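Local atomic coordinates of maltose operon transcriptional repressor (Staphylococcus aureus subsp. aureus Mu50, PDB entry 3HCW), a protein that probably represses transcription of the maltose operon as a LacI/GalR-type regulator, its C-terminal part having a periplasmic-binding-protein-like fold that in relatives binds a small effector. Residues 92-96 with 257-261; 134-138 with 149-153; 204-208 with 236-240; 245-250 with 275-280. All coordinates share one frame; numbering follows the deposited sequence. Where two conformers were deposited one is given.

Interaction 1: 92-96 with 257-261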
loop_
_atom_site.group_PDB
_atom_site.type_symbol
_atom_site.label_atom_id
_atom_site.label_comp_id
_atom_site.label_asym_id
_atom_site.label_seq_id
_atom_site.Cartn_x
_atom_site.Cartn_y
_atom_site.Cartn_z
ATOM N N MET A 92 8.615 -4.719 -31.146
ATOM C CA MET A 92 7.398 -4.611 -30.346
ATOM C C MET A 92 7.046 -3.151 -30.058
ATOM O O MET A 92 7.907 -2.393 -29.617
ATOM C CB MET A 92 7.541 -5.385 -29.031
ATOM C CG MET A 92 7.529 -6.909 -29.174
ATOM S SD MET A 92 6.074 -7.576 -30.012
ATOM C CE MET A 92 4.722 -7.034 -28.951
ATOM N N PRO A 93 5.784 -2.752 -30.319
ATOM C CA PRO A 93 5.306 -1.409 -29.970
ATOM C C PRO A 93 5.303 -1.236 -28.458
ATOM O O PRO A 93 4.936 -2.176 -27.742
ATOM C CB PRO A 93 3.864 -1.401 -30.492
ATOM C CG PRO A 93 3.814 -2.486 -31.511
ATOM C CD PRO A 93 4.725 -3.544 -30.970
ATOM N N PHE A 94 5.734 -0.068 -27.977
ATOM C CA PHE A 94 5.753 0.192 -26.534
ATOM C C PHE A 94 5.630 1.652 -26.105
ATOM O O PHE A 94 5.812 2.571 -26.897
ATOM C CB PHE A 94 6.944 -0.495 -25.827
ATOM C CG PHE A 94 8.296 0.028 -26.222
ATOM C CD1 PHE A 94 8.972 -0.512 -27.312
ATOM C CD2 PHE A 94 8.923 1.014 -25.471
ATOM C CE1 PHE A 94 10.234 -0.056 -27.674
ATOM C CE2 PHE A 94 10.190 1.478 -25.827
ATOM C CZ PHE A 94 10.845 0.939 -26.930
ATOM N N ILE A 95 5.301 1.828 -24.828
ATOM C CA ILE A 95 5.350 3.113 -24.139
ATOM C C ILE A 95 6.368 2.973 -23.013
ATOM O O ILE A 95 6.607 1.867 -22.528
ATOM C CB ILE A 95 3.928 3.527 -23.604
ATOM C CG1 ILE A 95 3.359 4.665 -24.433
ATOM C CG2 ILE A 95 3.959 4.038 -22.192
ATOM C CD1 ILE A 95 3.107 4.316 -25.848
ATOM N N VAL A 96 6.994 4.079 -22.624
ATOM C CA VAL A 96 7.834 4.093 -21.438
ATOM C C VAL A 96 7.272 5.096 -20.452
ATOM O O VAL A 96 6.994 6.240 -20.805
ATOM C CB VAL A 96 9.301 4.447 -21.766
ATOM C CG1 VAL A 96 10.166 4.427 -20.502
ATOM C CG2 VAL A 96 9.869 3.488 -22.809
ATOM N N ALA A 257 -2.139 6.307 -24.650
ATOM C CA ALA A 257 -1.067 6.388 -25.654
ATOM C C ALA A 257 -0.861 5.075 -26.402
ATOM O O ALA A 257 -0.782 5.073 -27.622
ATOM C CB ALA A 257 0.248 6.825 -25.020
ATOM N N ILE A 258 -0.780 3.967 -25.668
ATOM C CA ILE A 258 -0.498 2.665 -26.278
ATOM C C ILE A 258 -1.667 2.192 -27.159
ATOM O O ILE A 258 -1.446 1.610 -28.225
ATOM C CB ILE A 258 -0.043 1.611 -25.221
ATOM C CG1 ILE A 258 0.609 0.387 -25.881
ATOM C CG2 ILE A 258 -1.185 1.231 -24.275
ATOM C CD1 ILE A 258 1.836 0.702 -26.776
ATOM N N LEU A 259 -2.892 2.501 -26.723
ATOM C CA LEU A 259 -4.118 2.235 -27.469
ATOM C C LEU A 259 -4.145 3.006 -28.775
ATOM O O LEU A 259 -4.565 2.476 -29.804
ATOM C CB LEU A 259 -5.335 2.627 -26.635
ATOM C CG LEU A 259 -6.145 1.568 -25.881
ATOM C CD1 LEU A 259 -5.315 0.363 -25.427
ATOM C CD2 LEU A 259 -6.895 2.220 -24.711
ATOM N N ASN A 260 -3.681 4.253 -28.721
ATOM C CA ASN A 260 -3.622 5.123 -29.886
ATOM C C ASN A 260 -2.560 4.654 -30.877
ATOM O O ASN A 260 -2.773 4.704 -32.087
ATOM C CB ASN A 260 -3.385 6.580 -29.470
ATOM C CG ASN A 260 -4.620 7.231 -28.811
ATOM O OD1 ASN A 260 -4.562 8.387 -28.395
ATOM N ND2 ASN A 260 -5.724 6.491 -28.710
ATOM N N ILE A 261 -1.431 4.179 -30.356
ATOM C CA ILE A 261 -0.394 3.574 -31.185
ATOM C C ILE A 261 -0.928 2.323 -31.915
ATOM O O ILE A 261 -0.709 2.162 -33.116
ATOM C CB ILE A 261 0.901 3.302 -30.369
ATOM C CG1 ILE A 261 1.533 4.637 -29.955
ATOM C CG2 ILE A 261 1.900 2.452 -31.158
ATOM C CD1 ILE A 261 2.984 4.566 -29.526
#
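I95 on strand 94-96 lies over A257, I258 and I261 of helix 257-261, the two segments running nearly antiparallel at 154° with their axes 8.4 Å apart at closest approach. This is a helix laid on the parallel sheet of one lobe of the periplasmic-binding-protein-like fold, one helix layer of the lobe's alpha/beta sandwich, held without any hydrogen bond between the segments. The backbones come nearest at I95 and I258, whose CA atoms are 6.2 Å apart. I95 has the largest share of the contact. Its CG1 rests on the methyl of A257, 3.8 Å from CB, and its CD1 reaches between the two helix isoleucines. I258 sends CG1 anti to its backbone N (chi1 -165°), which carries CD1 toward the strand, 3.9 Å from I95 CD1 and 4.0 Å from F94 CA. A looser edge forms where the ring of P93 approaches I261, P93 CB 4.4 Å from I261 CG2. F94 turns its side chain to the other side of the sheet, where it meets helix 82-89 and stacks on F108; I73 and I111, on the flanking strands, touch I95. I261 CD1 sits 3.7 Å from I95 CD1.

Interaction 2: 134-138 with 149-153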
loop_
_atom_site.group_PDB
_atom_site.type_symbol
_atom_site.label_atom_id
_atom_site.label_comp_id
_atom_site.label_asym_id
_atom_site.label_seq_id
_atom_site.Cartn_x
_atom_site.Cartn_y
_atom_site.Cartn_z
ATOM N N LEU A 134 20.577 21.072 4.261
ATOM C CA LEU A 134 19.658 20.130 3.614
ATOM C C LEU A 134 20.288 18.754 3.389
ATOM O O LEU A 134 21.482 18.645 3.098
ATOM C CB LEU A 134 19.176 20.694 2.275
ATOM C CG LEU A 134 18.436 22.036 2.263
ATOM C CD1 LEU A 134 18.482 22.686 0.894
ATOM C CD2 LEU A 134 17.004 21.856 2.720
ATOM N N ILE A 135 19.472 17.709 3.530
ATOM C CA ILE A 135 19.886 16.323 3.284
ATOM C C ILE A 135 18.910 15.670 2.301
ATOM O O ILE A 135 17.695 15.705 2.518
ATOM C CB ILE A 135 19.937 15.496 4.604
ATOM C CG1 ILE A 135 20.861 16.147 5.634
ATOM C CG2 ILE A 135 20.391 14.055 4.332
ATOM C CD1 ILE A 135 20.381 16.012 7.084
ATOM N N PHE A 136 19.439 15.115 1.209
ATOM C CA PHE A 136 18.646 14.296 0.295
ATOM C C PHE A 136 19.020 12.831 0.456
ATOM O O PHE A 136 20.193 12.469 0.379
ATOM C CB PHE A 136 18.831 14.706 -1.172
ATOM C CG PHE A 136 17.756 14.175 -2.100
ATOM C CD1 PHE A 136 16.635 14.962 -2.408
ATOM C CD2 PHE A 136 17.862 12.898 -2.671
ATOM C CE1 PHE A 136 15.631 14.487 -3.263
ATOM C CE2 PHE A 136 16.866 12.407 -3.525
ATOM C CZ PHE A 136 15.747 13.206 -3.823
ATOM N N ILE A 137 18.011 11.993 0.664
ATOM C CA ILE A 137 18.228 10.565 0.829
ATOM C C ILE A 137 17.663 9.802 -0.370
ATOM O O ILE A 137 16.498 9.960 -0.728
ATOM C CB ILE A 137 17.649 10.051 2.175
ATOM C CG1 ILE A 137 18.202 10.876 3.343
ATOM C CG2 ILE A 137 17.962 8.573 2.367
ATOM C CD1 ILE A 137 17.823 10.360 4.720
ATOM N N THR A 138 18.505 8.992 -1.000
ATOM C CA THR A 138 18.102 8.247 -2.189
ATOM C C THR A 138 18.380 6.737 -2.087
ATOM O O THR A 138 19.063 6.274 -1.164
ATOM C CB THR A 138 18.704 8.869 -3.491
ATOM O OG1 THR A 138 18.040 8.320 -4.634
ATOM C CG2 THR A 138 20.215 8.635 -3.594
ATOM N N ARG A 149 15.568 14.095 -9.514
ATOM C CA ARG A 149 15.189 14.662 -8.214
ATOM C C ARG A 149 16.398 15.165 -7.419
ATOM O O ARG A 149 16.314 16.205 -6.767
ATOM C CB ARG A 149 14.313 13.689 -7.404
ATOM C CG ARG A 149 12.914 13.484 -8.022
ATOM C CD ARG A 149 12.045 12.508 -7.234
ATOM N NE ARG A 149 10.813 12.186 -7.962
ATOM C CZ ARG A 149 10.004 11.159 -7.691
ATOM N NH1 ARG A 149 10.279 10.321 -6.702
ATOM N NH2 ARG A 149 8.923 10.953 -8.436
ATOM N N ILE A 150 17.518 14.441 -7.490
ATOM C CA ILE A 150 18.797 14.939 -6.969
ATOM C C ILE A 150 19.203 16.258 -7.647
ATOM O O ILE A 150 19.518 17.235 -6.961
ATOM C CB ILE A 150 19.927 13.848 -7.035
ATOM C CG1 ILE A 150 19.628 12.732 -6.022
ATOM C CG2 ILE A 150 21.311 14.442 -6.751
ATOM C CD1 ILE A 150 20.412 11.467 -6.203
ATOM N N GLN A 151 19.172 16.297 -8.981
ATOM C CA GLN A 151 19.513 17.521 -9.721
ATOM C C GLN A 151 18.676 18.760 -9.320
ATOM O O GLN A 151 19.220 19.847 -9.144
ATOM C CB GLN A 151 19.423 17.289 -11.232
ATOM C CG GLN A 151 19.842 18.496 -12.097
ATOM C CD GLN A 151 21.256 18.968 -11.806
ATOM O OE1 GLN A 151 22.231 18.302 -12.163
ATOM N NE2 GLN A 151 21.376 20.127 -11.153
ATOM N N GLY A 152 17.368 18.589 -9.164
ATOM C CA GLY A 152 16.504 19.695 -8.763
ATOM C C GLY A 152 16.794 20.172 -7.351
ATOM O O GLY A 152 16.682 21.360 -7.044
ATOM N N PHE A 153 17.172 19.228 -6.493
ATOM C CA PHE A 153 17.484 19.499 -5.098
ATOM C C PHE A 153 18.772 20.311 -4.989
ATOM O O PHE A 153 18.812 21.345 -4.304
ATOM C CB PHE A 153 17.623 18.160 -4.353
ATOM C CG PHE A 153 18.243 18.264 -2.983
ATOM C CD1 PHE A 153 17.467 18.611 -1.883
ATOM C CD2 PHE A 153 19.598 17.977 -2.791
ATOM C CE1 PHE A 153 18.036 18.685 -0.608
ATOM C CE2 PHE A 153 20.167 18.049 -1.539
ATOM C CZ PHE A 153 19.384 18.396 -0.442
#
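R149 O, 4.0 Å from F136 CE1 and well above the plane of that ring, takes the helical bond from F153 N (3.2 Å) and a second, weak one from S119 OG. It lies in the beta-alpha-beta unit made by strand 133-139, helix 144-159 and strand 163-169, where helix 149-153 packs back over the first strand, almost exactly antiparallel to it at 176°. Two phenylalanines fill the layer between them. Both carry CG opposite the backbone N, which sends each ring across the layer. F136 and F153 run antiparallel alongside one another, so that F136 CB stands over the face of the F153 ring in a CH-pi contact, 3.7 Å from its centroid and only 13° off the normal. The rings themselves meet obliquely, with centroids 5.2 Å apart and planes inclined at 53°. Two residues earlier on the strand, L134 also points to the helix, and its CB touches F153 CZ at 3.6 Å. Toward the other end, the F136 ring is met by R149 CB and by I150, whose CG1 is 3.7 Å from F136 CE2. Beyond CB the extended R149 chain leaves the apolar layer: NE bonds to N115 OD1, while NH1 makes a weak bond to L199 O and a hydrogen bond to a glycerol, probably from the crystallisation liquor. T138 likewise divides its branches, OG1 bonding to S146 OG and the methyl turning to the helix. I150 lies roughly perpendicular to T138, its CD1 3.9 Å from T138 CG2.

Interaction 3: 204-208 with 236-240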
loop_
_atom_site.group_PDB
_atom_site.type_symbol
_atom_site.label_atom_id
_atom_site.label_comp_id
_atom_site.label_asym_id
_atom_site.label_seq_id
_atom_site.Cartn_x
_atom_site.Cartn_y
_atom_site.Cartn_z
ATOM N N HIS A 204 11.019 6.875 2.610
ATOM C CA HIS A 204 10.765 7.890 3.647
ATOM C C HIS A 204 10.159 7.329 4.929
ATOM O O HIS A 204 10.509 7.778 6.014
ATOM C CB HIS A 204 9.841 8.975 3.099
ATOM C CG HIS A 204 9.826 10.238 3.903
ATOM N ND1 HIS A 204 10.904 11.090 3.971
ATOM C CD2 HIS A 204 8.836 10.826 4.619
ATOM C CE1 HIS A 204 10.592 12.139 4.710
ATOM N NE2 HIS A 204 9.343 11.998 5.123
ATOM N N LEU A 205 9.263 6.351 4.805
ATOM C CA LEU A 205 8.633 5.750 5.978
ATOM C C LEU A 205 9.631 4.989 6.855
ATOM O O LEU A 205 9.485 4.971 8.072
ATOM C CB LEU A 205 7.481 4.842 5.585
ATOM C CG LEU A 205 6.197 5.452 4.999
ATOM C CD1 LEU A 205 5.275 4.323 4.565
ATOM C CD2 LEU A 205 5.474 6.377 5.968
ATOM N N ALA A 206 10.636 4.371 6.232
ATOM C CA ALA A 206 11.714 3.709 6.968
ATOM C C ALA A 206 12.552 4.753 7.701
ATOM O O ALA A 206 12.957 4.526 8.834
ATOM C CB ALA A 206 12.592 2.885 6.025
ATOM N N ILE A 207 12.811 5.885 7.038
ATOM C CA ILE A 207 13.537 7.001 7.645
ATOM C C ILE A 207 12.827 7.511 8.916
ATOM O O ILE A 207 13.465 7.668 9.949
ATOM C CB ILE A 207 13.744 8.205 6.660
ATOM C CG1 ILE A 207 14.249 7.768 5.270
ATOM C CG2 ILE A 207 14.671 9.263 7.274
ATOM C CD1 ILE A 207 15.647 7.159 5.229
ATOM N N LEU A 208 11.517 7.757 8.830
ATOM C CA LEU A 208 10.737 8.274 9.964
ATOM C C LEU A 208 10.782 7.315 11.148
ATOM O O LEU A 208 10.811 7.747 12.296
ATOM C CB LEU A 208 9.277 8.555 9.560
ATOM C CG LEU A 208 9.064 9.513 8.382
ATOM C CD1 LEU A 208 7.615 9.553 7.921
ATOM C CD2 LEU A 208 9.580 10.900 8.675
ATOM N N ALA A 236 1.275 9.352 8.060
ATOM C CA ALA A 236 2.597 9.081 8.635
ATOM C C ALA A 236 2.738 9.808 9.971
ATOM O O ALA A 236 1.893 10.621 10.327
ATOM C CB ALA A 236 3.699 9.517 7.677
ATOM N N SER A 237 3.808 9.502 10.699
ATOM C CA SER A 237 4.110 10.121 11.975
ATOM C C SER A 237 5.355 11.000 11.823
ATOM O O SER A 237 6.474 10.475 11.792
ATOM C CB SER A 237 4.356 9.047 13.052
ATOM O OG SER A 237 3.192 8.246 13.265
ATOM N N PRO A 238 5.172 12.339 11.688
ATOM C CA PRO A 238 3.935 13.130 11.533
ATOM C C PRO A 238 3.479 13.188 10.063
ATOM O O PRO A 238 4.243 12.782 9.187
ATOM C CB PRO A 238 4.374 14.526 11.981
ATOM C CG PRO A 238 5.787 14.617 11.504
ATOM C CD PRO A 238 6.366 13.207 11.693
ATOM N N PRO A 239 2.233 13.661 9.787
ATOM C CA PRO A 239 1.831 13.831 8.387
ATOM C C PRO A 239 2.881 14.546 7.545
ATOM O O PRO A 239 3.459 15.542 7.981
ATOM C CB PRO A 239 0.564 14.668 8.499
ATOM C CG PRO A 239 -0.065 14.132 9.746
ATOM C CD PRO A 239 1.122 14.008 10.693
ATOM N N GLN A 240 3.129 14.018 6.352
ATOM C CA GLN A 240 4.270 14.468 5.561
ATOM C C GLN A 240 3.925 15.389 4.406
ATOM O O GLN A 240 2.978 15.141 3.635
ATOM C CB GLN A 240 5.080 13.272 5.060
ATOM C CG GLN A 240 5.697 12.445 6.197
ATOM C CD GLN A 240 6.845 13.158 6.854
ATOM O OE1 GLN A 240 7.693 13.725 6.173
ATOM N NE2 GLN A 240 6.887 13.137 8.182
HETATM O O HOH W 1 8.950 9.703 13.053
#
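The dimer-forming side of one lobe of the periplasmic-binding-protein-like fold includes this contact, in which H204 of helix 201-213 bonds to Q240 of a loop with a cis peptide before P238, while L205 and L208 pack on A236. H204 NE2 donates to Q240 OE1 at 2.6 Å, a fairly straight bond (159°) leaving in the plane of the imidazole. The acceptor is approached from above: NE2 lies 65° out of the amide carbonyl plane, away from the lone-pair directions. The Q240 chain, bent at chi2 (-72°), turns its amide back over its own loop, where Q240 NE2 donates to P238 O at 2.9 Å. L208 packs against that amide, its CD2 3.5 Å from Q240 NE2, and sets CD1 3.9 Å from A236 CB. A water joins the backbones by donating to L208 O (2.8 Å) and S237 O (2.9 Å). S209 OG of the second subunit bonds to A236 O, and I235 of that subunit packs on L205. Further bonds from T224 OG1 and, weakly, S284 OG reach Q240 OE1, while S198 OG bonds to H204 ND1. Engagement of both ring nitrogens and both amide ends should restrict rotation of both groups; the bond to OE1 is consistent with a proton on NE2.

Interaction 4: 245-250 with 275-280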
loop_
_atom_site.group_PDB
_atom_site.type_symbol
_atom_site.label_atom_id
_atom_site.label_comp_id
_atom_site.label_asym_id
_atom_site.label_seq_id
_atom_site.Cartn_x
_atom_site.Cartn_y
_atom_site.Cartn_z
ATOM N N ILE A 245 2.511 13.167 -7.443
ATOM C CA ILE A 245 3.016 12.994 -8.812
ATOM C C ILE A 245 1.992 12.343 -9.747
ATOM O O ILE A 245 2.336 11.879 -10.842
ATOM C CB ILE A 245 4.387 12.269 -8.845
ATOM C CG1 ILE A 245 4.263 10.816 -8.378
ATOM C CG2 ILE A 245 5.407 13.024 -8.011
ATOM C CD1 ILE A 245 5.529 10.005 -8.559
ATOM N N LYS A 246 0.730 12.351 -9.296
ATOM C CA LYS A 246 -0.439 11.878 -10.042
ATOM C C LYS A 246 -0.240 10.519 -10.747
ATOM O O LYS A 246 -0.319 10.442 -11.982
ATOM C CB LYS A 246 -0.880 12.945 -11.055
ATOM C CG LYS A 246 -0.781 14.391 -10.572
ATOM C CD LYS A 246 -1.942 14.772 -9.658
ATOM C CE LYS A 246 -1.700 16.143 -9.041
ATOM N NZ LYS A 246 -2.563 16.369 -7.844
ATOM N N PRO A 247 0.040 9.452 -9.973
ATOM C CA PRO A 247 0.342 8.149 -10.605
ATOM C C PRO A 247 -0.840 7.508 -11.360
ATOM O O PRO A 247 -0.633 6.804 -12.366
ATOM C CB PRO A 247 0.825 7.285 -9.429
ATOM C CG PRO A 247 0.234 7.933 -8.192
ATOM C CD PRO A 247 0.122 9.399 -8.497
ATOM N N ARG A 248 -2.064 7.775 -10.909
ATOM C CA ARG A 248 -3.249 7.286 -11.612
ATOM C C ARG A 248 -3.409 7.983 -12.963
ATOM O O ARG A 248 -3.766 7.333 -13.950
ATOM C CB ARG A 248 -4.504 7.429 -10.763
ATOM C CG ARG A 248 -5.641 6.557 -11.239
ATOM C CD ARG A 248 -6.757 6.531 -10.226
ATOM N NE ARG A 248 -7.925 5.853 -10.770
ATOM C CZ ARG A 248 -9.006 5.542 -10.069
ATOM N NH1 ARG A 248 -10.022 4.925 -10.664
ATOM N NH2 ARG A 248 -9.076 5.852 -8.784
ATOM N N MET A 249 -3.111 9.287 -13.000
ATOM C CA MET A 249 -3.065 10.055 -14.249
ATOM C C MET A 249 -1.975 9.543 -15.187
ATOM O O MET A 249 -2.226 9.347 -16.365
ATOM C CB MET A 249 -2.833 11.544 -13.983
ATOM C CG MET A 249 -4.066 12.429 -14.095
ATOM S SD MET A 249 -3.640 14.189 -14.183
ATOM C CE MET A 249 -3.088 14.331 -15.880
ATOM N N LEU A 250 -0.762 9.345 -14.661
ATOM C CA LEU A 250 0.339 8.784 -15.463
ATOM C C LEU A 250 -0.061 7.475 -16.154
ATOM O O LEU A 250 0.206 7.285 -17.338
ATOM C CB LEU A 250 1.576 8.525 -14.586
ATOM C CG LEU A 250 2.416 9.702 -14.096
ATOM C CD1 LEU A 250 3.123 9.325 -12.807
ATOM C CD2 LEU A 250 3.427 10.151 -15.152
ATOM N N ILE A 275 3.007 15.131 -17.063
ATOM C CA ILE A 275 1.934 15.246 -16.079
ATOM C C ILE A 275 2.406 16.176 -14.954
ATOM O O ILE A 275 3.463 15.950 -14.360
ATOM C CB ILE A 275 1.500 13.836 -15.547
ATOM C CG1 ILE A 275 0.531 13.170 -16.515
ATOM C CG2 ILE A 275 0.820 13.901 -14.181
ATOM C CD1 ILE A 275 1.180 12.225 -17.456
ATOM N N ASP A 276 1.631 17.229 -14.699
ATOM C CA ASP A 276 1.952 18.235 -13.682
ATOM C C ASP A 276 1.858 17.645 -12.284
ATOM O O ASP A 276 0.998 16.822 -12.013
ATOM C CB ASP A 276 0.987 19.431 -13.759
ATOM C CG ASP A 276 1.145 20.258 -15.032
ATOM O OD1 ASP A 276 2.258 20.320 -15.612
ATOM O OD2 ASP A 276 0.136 20.873 -15.439
ATOM N N THR A 277 2.737 18.094 -11.399
ATOM C CA THR A 277 2.737 17.635 -10.022
ATOM C C THR A 277 2.196 18.730 -9.090
ATOM O O THR A 277 1.952 19.857 -9.513
ATOM C CB THR A 277 4.142 17.216 -9.588
ATOM O OG1 THR A 277 4.989 18.363 -9.573
ATOM C CG2 THR A 277 4.727 16.144 -10.540
ATOM N N GLU A 278 2.002 18.386 -7.823
ATOM C CA GLU A 278 1.442 19.327 -6.866
ATOM C C GLU A 278 2.009 19.106 -5.467
ATOM O O GLU A 278 1.913 18.012 -4.908
ATOM C CB GLU A 278 -0.090 19.217 -6.858
ATOM C CG GLU A 278 -0.776 20.026 -5.780
ATOM C CD GLU A 278 -2.292 19.814 -5.741
ATOM O OE1 GLU A 278 -2.797 18.877 -6.401
ATOM O OE2 GLU A 278 -2.983 20.588 -5.038
ATOM N N LEU A 279 2.609 20.156 -4.921
ATOM C CA LEU A 279 3.016 20.193 -3.529
ATOM C C LEU A 279 1.793 20.172 -2.609
ATOM O O LEU A 279 0.856 20.945 -2.800
ATOM C CB LEU A 279 3.871 21.443 -3.262
ATOM C CG LEU A 279 4.308 21.726 -1.814
ATOM C CD1 LEU A 279 5.302 20.698 -1.335
ATOM C CD2 LEU A 279 4.885 23.115 -1.692
ATOM N N LYS A 280 1.812 19.251 -1.648
ATOM C CA LYS A 280 0.832 19.171 -0.563
ATOM C C LYS A 280 1.578 19.433 0.747
ATOM O O LYS A 280 2.358 18.586 1.197
ATOM C CB LYS A 280 0.183 17.777 -0.495
ATOM C CG LYS A 280 -0.513 17.275 -1.763
ATOM C CD LYS A 280 -1.998 17.635 -1.770
ATOM C CE LYS A 280 -2.796 16.756 -2.729
ATOM N NZ LYS A 280 -2.362 16.910 -4.149
#
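I275 and K246 meet in the tightly packed part of this contact, which gives way along the same lysine to a charged, more exposed side. I275 inserts its branches among the first residues of helix 247-263: CG2 lies 3.7 Å from K246 CB, CD1 lies 3.8 Å from L250 CD2, and CG1 is approached by the methyl of M249, a side chain that takes two conformations. The first torsion of I275 (chi1 -82°) sends CG1 toward the helix and leaves CG2 for the lysine. Alongside, the methyls of I245 and T277 touch at CG2, 4.1 Å apart. K246, at the N-cap position, passes its CG 3.3 Å from D276 O, and the bend at chi2 (-79°) then swings the rest of the chain on toward E278 and the open side. There NZ forms a salt bridge with E278 OE1 at 2.9 Å, meeting the oxygen nearly end-on. K280 NZ makes a weak second bond to the same oxygen, 3.0 Å away. The two amines, NZ to NZ 3.7 Å apart, share the E278 carboxylate, and each also forms a salt bridge with D244. N113 ND2 binds both I245 O and I275 O, tying neighbouring chain segments together. Chain segments passing side by side between the lobes, as here, are typical of the hinge of LacI-type and periplasmic-binding-protein-like folds.

From the N terminus, interaction 1 opens at strand 94-97 in the first lobe and stays open while the chain passes through the second lobe and returns. Interaction 2 closes a short loop in that second lobe, inside one beta-alpha-beta unit, and interaction 3 follows in series at the subunit interface; both nest within the loop of interaction 1. They touch through I137 CD1 and I207 CD1. Next, 245-250 begins interaction 4 before 257-261, on the same helix, completes interaction 1, and 275-280 ends interaction 4 last: these two loops cross. The hinge thereby joins the lobes, and I245 CD1 of interaction 4 packs on R149 NH2 of interaction 2. Interactions 1 and 3 lie farthest apart, centres about 36 Å.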